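PDB 4AT2: 3-ketosteroid-delta4-5alpha-dehydrogenase from Rhodococcus jostii, which probably catalyses the FAD-dependent introduction of a double bond between C4 and C5 of 5alpha-3-ketosteroids during steroid catabolism. Local coordinates for residues A[149-154]-A[158-163]; A[93-98]-A[162-167]; A[109-114]-A[168-173]; A[56-61]-A[209-214]. One frame throughout, in Å; residues are numbered along the deposited sequence.

Contact 1 (A[149-154]-A[158-163]); sequences SFWGEP and PPFDDG
With CG anti to the backbone N (chi1 -179°), Trp151 swings its indole out toward the 158-163 segment, and Phe160, whose CG is anti to its own carbonyl carbon, turns a ring edge back to meet it. The indole is thereby the main surface of the contact. Pro159 crosses it at about a right angle: its CD stands 3.4 Å from the centroid of the Trp151 five-membered ring and 14° off the normal, a CH-pi contact, while Pro159 CG lies 3.5 Å from CZ2 of Trp151. Proline suits this position because CD, bonded to the amide nitrogen, carries slightly polarised hydrogens that an electron-rich indole attracts. The opposite face of the indole is met by the backbone N of Glu153. Phe160 adds an offset edge-to-face stack, its ring plane at 84° to the indole, with CE2 3.9 Å from Trp151 CZ3.

Both segments belong to one loop that doubles back before strand 164-165. Trp156 and Glu157, in the bend between them, line the 4-androstene-3,17-dione pocket, so the contact ties together the two ends of a short bend that lines the substrate pocket.

At the far end from the proline, Gly163 N gives a weak hydrogen bond to Ser149 O at 3.0 Å. The short serine side chain also lies within reach of the carboxylate that Asp162 directs toward it: Ser149 OG donates to Asp162 OD1, though the 2.4 Å separation is unusually short and its exact value doubtful. Asp161, one residue earlier, points away from the 149-154 segment; its OD1 forms a salt bridge with Lys147.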
# COMPACT_ATOMS: atom_id res chain seq x y z
N SER A 149 6.90 -1.07 37.23
CA SER A 149 7.58 -2.36 37.08
C SER A 149 7.56 -2.75 35.61
O SER A 149 6.64 -2.37 34.85
CB SER A 149 6.91 -3.44 37.93
OG SER A 149 5.54 -3.54 37.59
N PHE A 150 8.57 -3.52 35.23
CA PHE A 150 8.83 -3.89 33.85
C PHE A 150 8.66 -5.39 33.66
O PHE A 150 9.15 -6.18 34.47
CB PHE A 150 10.26 -3.45 33.48
CG PHE A 150 10.79 -4.01 32.19
CD1 PHE A 150 10.40 -3.48 30.96
CD2 PHE A 150 11.73 -5.04 32.20
CE1 PHE A 150 10.90 -3.99 29.77
CE2 PHE A 150 12.25 -5.55 31.01
CZ PHE A 150 11.83 -5.02 29.79
N TRP A 151 7.95 -5.78 32.60
CA TRP A 151 7.87 -7.18 32.21
C TRP A 151 8.81 -7.42 31.07
O TRP A 151 8.70 -6.77 30.04
CB TRP A 151 6.45 -7.55 31.78
CG TRP A 151 6.36 -9.01 31.41
CD1 TRP A 151 6.16 -9.55 30.14
CD2 TRP A 151 6.52 -10.16 32.31
NE1 TRP A 151 6.16 -10.92 30.20
CE2 TRP A 151 6.37 -11.35 31.46
CE3 TRP A 151 6.73 -10.32 33.67
CZ2 TRP A 151 6.44 -12.64 31.99
CZ3 TRP A 151 6.80 -11.62 34.19
CH2 TRP A 151 6.66 -12.75 33.37
N GLY A 152 9.73 -8.37 31.24
CA GLY A 152 10.83 -8.56 30.30
C GLY A 152 10.81 -9.78 29.40
O GLY A 152 11.75 -10.00 28.65
N GLU A 153 9.74 -10.58 29.45
CA GLU A 153 9.72 -11.81 28.66
C GLU A 153 8.91 -11.63 27.38
O GLU A 153 8.03 -10.78 27.33
CB GLU A 153 9.16 -12.98 29.49
CG GLU A 153 9.95 -13.23 30.78
CD GLU A 153 9.43 -14.41 31.59
OE1 GLU A 153 8.71 -15.27 31.03
OE2 GLU A 153 9.75 -14.49 32.79
N PRO A 154 9.22 -12.43 26.34
CA PRO A 154 8.42 -12.35 25.12
C PRO A 154 6.94 -12.57 25.41
O PRO A 154 6.59 -13.46 26.21
CB PRO A 154 8.98 -13.49 24.27
CG PRO A 154 10.38 -13.66 24.76
CD PRO A 154 10.24 -13.48 26.25
N PRO A 158 1.72 -7.72 29.19
CA PRO A 158 2.21 -8.18 30.49
C PRO A 158 1.19 -9.17 31.07
O PRO A 158 -0.01 -8.88 31.05
CB PRO A 158 2.26 -6.89 31.32
CG PRO A 158 2.27 -5.78 30.32
CD PRO A 158 1.42 -6.28 29.19
N PRO A 159 1.65 -10.35 31.53
CA PRO A 159 0.74 -11.33 32.16
C PRO A 159 0.15 -10.81 33.47
O PRO A 159 -0.95 -11.23 33.86
CB PRO A 159 1.65 -12.53 32.45
CG PRO A 159 3.04 -12.01 32.35
CD PRO A 159 2.98 -10.93 31.31
N PHE A 160 0.87 -9.90 34.12
CA PHE A 160 0.43 -9.33 35.38
C PHE A 160 0.15 -7.83 35.20
O PHE A 160 -0.05 -7.37 34.07
CB PHE A 160 1.48 -9.62 36.47
CG PHE A 160 1.93 -11.06 36.50
CD1 PHE A 160 1.03 -12.08 36.84
CD2 PHE A 160 3.24 -11.41 36.18
CE1 PHE A 160 1.44 -13.42 36.86
CE2 PHE A 160 3.66 -12.74 36.20
CZ PHE A 160 2.76 -13.74 36.54
N ASP A 161 0.13 -7.08 36.29
CA ASP A 161 -0.26 -5.67 36.19
C ASP A 161 0.93 -4.73 35.99
O ASP A 161 0.86 -3.57 36.36
CB ASP A 161 -1.11 -5.24 37.40
CG ASP A 161 -0.37 -5.34 38.72
OD1 ASP A 161 0.67 -6.03 38.77
OD2 ASP A 161 -0.83 -4.73 39.72
N ASP A 162 2.01 -5.24 35.39
CA ASP A 162 3.20 -4.42 35.15
C ASP A 162 2.93 -3.29 34.17
O ASP A 162 2.06 -3.39 33.30
CB ASP A 162 4.37 -5.29 34.68
CG ASP A 162 4.78 -6.28 35.74
OD1 ASP A 162 5.18 -5.84 36.85
OD2 ASP A 162 4.69 -7.49 35.49
N GLY A 163 3.65 -2.19 34.35
CA GLY A 163 3.38 -0.98 33.58
C GLY A 163 4.24 -0.74 32.36
O GLY A 163 3.91 0.11 31.54

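Contact 2 (A[93-98]-A[162-167]); sequences TPLQKA and DGLMYS
Leu95 and Leu164 join a short helix, 94-98, whose start is closed by a capping box, to the outermost counted strand, 164-165, of a small antiparallel sheet; on its other side Leu164 also pairs its backbone with Ser149 and Trp151. In the box, Gln96 N gives a nearly straight hydrogen bond (172°) to Thr93 OG1 at 3.0 Å, and Thr93 N returns one to Gln96 OE1, meeting a lone pair in the carbonyl plane. Threonine and glutamine suit these places because each pairs a side-chain acceptor with the other's backbone N-H.

The contact is buried and mostly apolar. The two leucines slide past each other in opposite directions, so Leu95 CD2 rests 3.9 Å from Leu164 CB, while Leu164 CD2 reaches the helix backbone, 3.9 Å from Gln96 CA. The second Leu95 methyl, CD1, is 3.3 Å from Gly163 O; glycine suits the site, since a CB there would point at the helix and press on Leu95 CD1.

The polar end of Gln96 is well occupied: OE1 also accepts from Gly92 N, and NE2 bonds Pro183 O and Asp103 OD2. Beyond the segments, His186 of the central strand 185-186 touches Leu95, Gln96 and Leu164, and its NE2 is hydrogen-bonded to Thr93 OG1, while Tyr136 of helix 132-141 packs against Leu95 and Thr93.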
# COMPACT_ATOMS: atom_id res chain seq x y z
N THR A 93 10.25 8.86 30.42
CA THR A 93 9.09 9.02 31.31
C THR A 93 9.49 8.64 32.74
O THR A 93 10.46 7.91 32.93
CB THR A 93 7.91 8.14 30.88
OG1 THR A 93 8.25 6.76 31.04
CG2 THR A 93 7.54 8.40 29.42
N PRO A 94 8.72 9.11 33.74
CA PRO A 94 8.99 8.64 35.10
C PRO A 94 8.93 7.11 35.23
O PRO A 94 9.64 6.54 36.05
CB PRO A 94 7.88 9.30 35.91
CG PRO A 94 7.64 10.59 35.19
CD PRO A 94 7.73 10.20 33.73
N LEU A 95 8.09 6.46 34.42
CA LEU A 95 8.01 5.00 34.45
C LEU A 95 9.29 4.35 33.92
O LEU A 95 9.85 3.43 34.55
CB LEU A 95 6.80 4.51 33.65
CG LEU A 95 6.08 3.26 34.18
CD1 LEU A 95 5.08 2.78 33.14
CD2 LEU A 95 6.97 2.11 34.58
N GLN A 96 9.77 4.83 32.77
CA GLN A 96 11.04 4.33 32.23
C GLN A 96 12.17 4.51 33.26
O GLN A 96 12.93 3.58 33.50
CB GLN A 96 11.42 5.04 30.93
CG GLN A 96 10.56 4.65 29.73
CD GLN A 96 10.91 5.46 28.49
OE1 GLN A 96 11.00 6.67 28.55
NE2 GLN A 96 11.11 4.78 27.37
N LYS A 97 12.23 5.69 33.87
CA LYS A 97 13.30 5.98 34.85
C LYS A 97 13.21 5.05 36.06
O LYS A 97 14.23 4.51 36.53
CB LYS A 97 13.26 7.46 35.27
CG LYS A 97 13.69 8.40 34.15
CD LYS A 97 13.62 9.86 34.56
CE LYS A 97 14.05 10.77 33.41
NZ LYS A 97 15.51 10.75 33.13
N ALA A 98 11.99 4.84 36.56
CA ALA A 98 11.77 3.97 37.73
C ALA A 98 12.21 2.52 37.46
O ALA A 98 12.65 1.81 38.38
CB ALA A 98 10.31 4.01 38.16
N ASP A 162 2.01 -5.24 35.39
CA ASP A 162 3.20 -4.42 35.15
C ASP A 162 2.93 -3.29 34.17
O ASP A 162 2.06 -3.39 33.30
CB ASP A 162 4.37 -5.29 34.68
CG ASP A 162 4.78 -6.28 35.74
OD1 ASP A 162 5.18 -5.84 36.85
OD2 ASP A 162 4.69 -7.49 35.49
N GLY A 163 3.65 -2.19 34.35
CA GLY A 163 3.38 -0.98 33.58
C GLY A 163 4.24 -0.74 32.36
O GLY A 163 3.91 0.11 31.54
N LEU A 164 5.35 -1.47 32.23
CA LEU A 164 6.27 -1.21 31.12
C LEU A 164 6.74 -2.50 30.46
O LEU A 164 7.04 -3.49 31.14
CB LEU A 164 7.47 -0.36 31.60
CG LEU A 164 8.45 0.21 30.57
CD1 LEU A 164 7.81 1.29 29.71
CD2 LEU A 164 9.66 0.78 31.30
N MET A 165 6.79 -2.48 29.13
CA MET A 165 7.16 -3.67 28.35
C MET A 165 7.63 -3.21 26.98
O MET A 165 7.14 -2.21 26.47
CB MET A 165 5.95 -4.59 28.23
CG MET A 165 6.21 -5.93 27.58
SD MET A 165 4.71 -6.95 27.66
CE MET A 165 5.15 -8.24 26.50
N TYR A 166 8.60 -3.92 26.40
CA TYR A 166 8.93 -3.72 24.99
C TYR A 166 7.72 -4.07 24.14
O TYR A 166 7.05 -5.06 24.40
CB TYR A 166 10.13 -4.57 24.55
CG TYR A 166 11.46 -3.97 24.93
CD1 TYR A 166 12.01 -2.92 24.18
CD2 TYR A 166 12.18 -4.45 26.04
CE1 TYR A 166 13.24 -2.37 24.52
CE2 TYR A 166 13.41 -3.90 26.38
CZ TYR A 166 13.94 -2.86 25.62
OH TYR A 166 15.15 -2.30 25.96
N SER A 167 7.46 -3.25 23.12
CA SER A 167 6.21 -3.41 22.36
C SER A 167 6.35 -3.15 20.86
O SER A 167 5.35 -3.16 20.13
CB SER A 167 5.10 -2.52 22.98
OG SER A 167 5.29 -1.14 22.68

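Contact 3 (A[109-114]-A[168-173]); sequences KTFMMA and GGENAA
The carbon chain of Glu170 lies across one face of the Phe111 ring, and this CH-pi contact is the main part of the packing. Glu170 CG stands 3.5 Å from the ring centroid and 12° off the normal, over the centre of the ring. A bend at chi2 (85°) then turns the carboxylate back along the ring, bringing OE2 to 3.6 Å from Phe111 CE2. A glutamate suits the place because its methylenes can cover an aromatic face while its carboxylate is held by Gly168 and Tyr88.

A second kind of contact is made at the ring edge, where Gly168 O lies in the ring plane, 3.3 Å from Phe111 CZ. There the slightly positive rim of the phenyl ring faces a partly negative carbonyl oxygen, a mildly favourable electrostatic match. Glycine fits here, since a CB would crowd Phe111 CZ and clash with Glu170 OE2.

Hydrogen bonds hold the loop side in shape. Gly168 N donates to Glu170 OE1 at 3.0 Å, approaching on the syn side but 28° out of the carboxylate plane, and OE2 is bonded to Tyr88 OH; together they help to fix its rotation. Gly169 begins a type I beta turn that ends at Ala172; at its backbone angles a CB would jam against the preceding carbonyl O.

Phe111 thus fastens helix 105-115 to the loop that follows strand 164-165. Its ring also meets Phe175 edge-to-face and touches Tyr88 of strand 87-88, while Arg184, just before strand 185-186, packs against both Phe111 and Glu170; the following residue of the helix, Met112, packs on helix 122-130.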
# COMPACT_ATOMS: atom_id res chain seq x y z
N LYS A 109 12.52 9.03 18.38
CA LYS A 109 12.23 9.44 17.00
C LYS A 109 13.00 8.55 16.00
O LYS A 109 12.45 8.10 15.00
CB LYS A 109 12.58 10.93 16.78
CG LYS A 109 12.45 11.36 15.32
CD LYS A 109 12.96 12.78 15.06
CE LYS A 109 13.14 13.01 13.56
NZ LYS A 109 13.30 14.46 13.24
N THR A 110 14.27 8.29 16.30
CA THR A 110 15.11 7.47 15.42
C THR A 110 14.51 6.09 15.26
O THR A 110 14.40 5.56 14.14
CB THR A 110 16.55 7.41 15.95
OG1 THR A 110 17.09 8.74 15.97
CG2 THR A 110 17.44 6.52 15.05
N PHE A 111 14.07 5.51 16.38
CA PHE A 111 13.41 4.22 16.31
C PHE A 111 12.13 4.28 15.48
O PHE A 111 11.90 3.43 14.60
CB PHE A 111 13.08 3.64 17.70
CG PHE A 111 12.21 2.43 17.62
CD1 PHE A 111 12.76 1.19 17.29
CD2 PHE A 111 10.83 2.53 17.77
CE1 PHE A 111 11.95 0.06 17.16
CE2 PHE A 111 10.02 1.42 17.63
CZ PHE A 111 10.58 0.18 17.33
N MET A 112 11.28 5.25 15.78
CA MET A 112 9.96 5.30 15.15
C MET A 112 10.04 5.53 13.64
O MET A 112 9.31 4.91 12.88
CB MET A 112 9.06 6.35 15.81
CG MET A 112 8.64 5.97 17.22
SD MET A 112 7.63 7.23 18.02
CE MET A 112 6.02 6.92 17.28
N MET A 113 10.94 6.41 13.21
CA MET A 113 11.14 6.66 11.77
C MET A 113 11.55 5.38 11.05
O MET A 113 11.08 5.09 9.94
CB MET A 113 12.19 7.77 11.53
CG MET A 113 11.74 9.16 11.95
SD MET A 113 10.22 9.71 11.16
CE MET A 113 10.73 9.76 9.44
N ALA A 114 12.42 4.60 11.69
CA ALA A 114 12.91 3.35 11.09
C ALA A 114 11.86 2.25 11.08
O ALA A 114 11.75 1.51 10.09
CB ALA A 114 14.16 2.88 11.82
N GLY A 168 7.58 -2.91 20.40
CA GLY A 168 7.80 -2.55 18.99
C GLY A 168 8.99 -3.19 18.30
O GLY A 168 9.27 -2.86 17.14
N GLY A 169 9.68 -4.09 18.98
CA GLY A 169 10.89 -4.70 18.41
C GLY A 169 12.14 -3.85 18.63
O GLY A 169 13.14 -4.02 17.93
N GLU A 170 12.08 -2.95 19.60
CA GLU A 170 13.20 -2.03 19.89
C GLU A 170 14.45 -2.80 20.32
O GLU A 170 15.57 -2.35 20.08
CB GLU A 170 12.85 -1.05 21.01
CG GLU A 170 11.70 -0.09 20.71
CD GLU A 170 10.32 -0.68 21.02
OE1 GLU A 170 10.20 -1.88 21.34
OE2 GLU A 170 9.34 0.08 20.92
N ASN A 171 14.24 -3.94 20.97
CA ASN A 171 15.33 -4.75 21.48
C ASN A 171 15.58 -5.99 20.62
O ASN A 171 15.96 -7.05 21.13
CB ASN A 171 15.04 -5.15 22.93
CG ASN A 171 16.27 -5.66 23.65
OD1 ASN A 171 17.37 -5.16 23.44
ND2 ASN A 171 16.07 -6.63 24.54
N ALA A 172 15.36 -5.85 19.32
CA ALA A 172 15.65 -6.91 18.36
C ALA A 172 16.12 -6.31 17.04
O ALA A 172 15.95 -5.12 16.81
CB ALA A 172 14.42 -7.81 18.14
N ALA A 173 16.75 -7.15 16.22
CA ALA A 173 17.21 -6.72 14.90
C ALA A 173 16.00 -6.38 14.03
O ALA A 173 14.94 -6.99 14.17
CB ALA A 173 18.02 -7.83 14.26

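Contact 4 (A[56-61]-A[209-214]); sequences ASIEAA and VETAEK
Helices 56-61 and 209-214 run side by side in nearly the same sense, their axes 9.0 Å apart at closest approach and inclined at 30°, with Ile58 CA and Ala212 CA only 5.1 Å from each other. They belong to the Rossmann-type dinucleotide-binding part of the enzyme. Helix 51-62 links the parallel strands 45-47 and 67-70 in a beta-alpha-beta crossover and begins at a GxGxxG sequence, whose backbone amides probably face the FAD. Helix 202-214 leads into strand 218-220, the outer neighbour of strand 67-70 in the same sheet.

Small residues at the crossing are consistent with the close approach of the two CA atoms. The methyl of Ala212 lies at the centre of the contact: its CB is 3.9 Å from Ile58 CG1. In the conformer given, one of two deposited, Ser57 OG is 3.5 Å from the same CB and is hydrogen-bonded to Val54 O three residues earlier. Serine is suited to this buried place, being small and able to return its hydroxyl to its own helix. Val54 also touches Ala212, extending the seam toward the start of helix 51-62.

Ile58 is the larger partner, with Trp138 of helix 132-141 packed on it from a third helix. Its side chain crosses that of Thr211 at about a right angle, and CD1 and CG2 of Ile58 are both 4.0 Å from Thr211 CG2. Branching at CB lets the threonine use its methyl and hydroxyl separately: with chi1 at -61° the methyl stands anti to the backbone N, facing Ile58, while OG1 is hydrogen-bonded to Pro207 O in the preceding turn.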
# COMPACT_ATOMS: atom_id res chain seq x y z
N ALA A 56 -9.90 14.74 23.41
CA ALA A 56 -10.32 16.00 22.81
C ALA A 56 -11.29 16.72 23.73
O ALA A 56 -11.18 17.93 23.93
CB ALA A 56 -10.96 15.77 21.44
N SER A 57 -12.23 15.97 24.29
CA SER A 57 -13.26 16.57 25.15
C SER A 57 -12.66 17.20 26.40
O SER A 57 -13.08 18.28 26.81
CB SER A 57 -14.37 15.56 25.50
OG SER A 57 -13.99 14.71 26.56
N ILE A 58 -11.65 16.53 26.98
CA ILE A 58 -11.00 17.05 28.19
C ILE A 58 -10.33 18.38 27.90
O ILE A 58 -10.53 19.36 28.64
CB ILE A 58 -9.99 16.04 28.77
CG1 ILE A 58 -10.76 14.85 29.36
CG2 ILE A 58 -9.10 16.68 29.83
CD1 ILE A 58 -9.88 13.63 29.62
N GLU A 59 -9.55 18.44 26.82
CA GLU A 59 -8.84 19.67 26.50
C GLU A 59 -9.82 20.79 26.13
O GLU A 59 -9.64 21.92 26.57
CB GLU A 59 -7.81 19.47 25.38
CG GLU A 59 -6.61 18.63 25.81
CD GLU A 59 -5.61 19.37 26.70
OE1 GLU A 59 -5.93 20.44 27.24
OE2 GLU A 59 -4.48 18.87 26.87
N ALA A 60 -10.86 20.46 25.36
CA ALA A 60 -11.80 21.49 24.94
C ALA A 60 -12.54 22.07 26.15
O ALA A 60 -12.74 23.28 26.24
CB ALA A 60 -12.78 20.94 23.90
N ALA A 61 -12.93 21.20 27.08
CA ALA A 61 -13.63 21.63 28.29
C ALA A 61 -12.72 22.45 29.21
O ALA A 61 -13.16 23.46 29.78
CB ALA A 61 -14.21 20.43 29.03
N VAL A 209 -12.72 9.44 31.21
CA VAL A 209 -14.16 9.70 31.20
C VAL A 209 -14.57 10.42 32.49
O VAL A 209 -15.30 11.42 32.43
CB VAL A 209 -14.96 8.40 30.97
CG1 VAL A 209 -16.44 8.61 31.28
CG2 VAL A 209 -14.78 7.92 29.54
N GLU A 210 -14.08 9.94 33.63
CA GLU A 210 -14.32 10.60 34.91
C GLU A 210 -13.87 12.06 34.87
O GLU A 210 -14.58 12.96 35.33
CB GLU A 210 -13.59 9.88 36.04
CG GLU A 210 -14.12 8.48 36.34
CD GLU A 210 -13.33 7.79 37.44
OE1 GLU A 210 -12.09 7.98 37.53
OE2 GLU A 210 -13.95 7.04 38.22
N THR A 211 -12.69 12.30 34.29
CA THR A 211 -12.14 13.64 34.15
C THR A 211 -13.06 14.51 33.30
O THR A 211 -13.41 15.62 33.68
CB THR A 211 -10.71 13.59 33.55
OG1 THR A 211 -9.85 12.84 34.43
CG2 THR A 211 -10.14 14.99 33.36
N ALA A 212 -13.46 13.98 32.14
CA ALA A 212 -14.37 14.71 31.25
C ALA A 212 -15.72 15.03 31.90
O ALA A 212 -16.24 16.13 31.74
CB ALA A 212 -14.56 13.95 29.95
N GLU A 213 -16.27 14.07 32.64
CA GLU A 213 -17.57 14.27 33.29
C GLU A 213 -17.50 15.37 34.35
O GLU A 213 -18.40 16.22 34.43
CB GLU A 213 -18.11 12.96 33.86
CG GLU A 213 -18.55 12.00 32.77
CD GLU A 213 -19.05 10.67 33.28
OE1 GLU A 213 -18.87 10.36 34.47
OE2 GLU A 213 -19.62 9.91 32.46
N LYS A 214 -16.43 15.38 35.13
CA LYS A 214 -16.25 16.41 36.15
C LYS A 214 -16.06 17.80 35.55
O LYS A 214 -16.38 18.80 36.18
CB LYS A 214 -15.09 16.07 37.09
CG LYS A 214 -15.50 15.10 38.19
CD LYS A 214 -14.31 14.65 39.02
CE LYS A 214 -14.76 13.84 40.24
NZ LYS A 214 -15.39 14.69 41.29

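Along the chain the segments come in the order 56-61, 93-98, 109-114, 149-154, 158-163 (running into 162-167), 168-173 and 209-214. Contacts 1 and 2 share Asp162 and Gly163, their centres 9 Å apart; the centres of 2 and 3 are 16 Å apart. Contacts 2 and 3 touch through Tyr166 and Asn171 and interlace along the sequence, so the consecutive helices 94-98 and 105-115 hold successive parts of the run 162-173. Contact 4 lies 26 to 33 Å away, centre to centre, and its segments enclose the others in sequence. After strand 67-70 the chain leaves the parallel sheet for the region of contacts 1 to 3, beside the steroid pocket, and returns with helix 202-214.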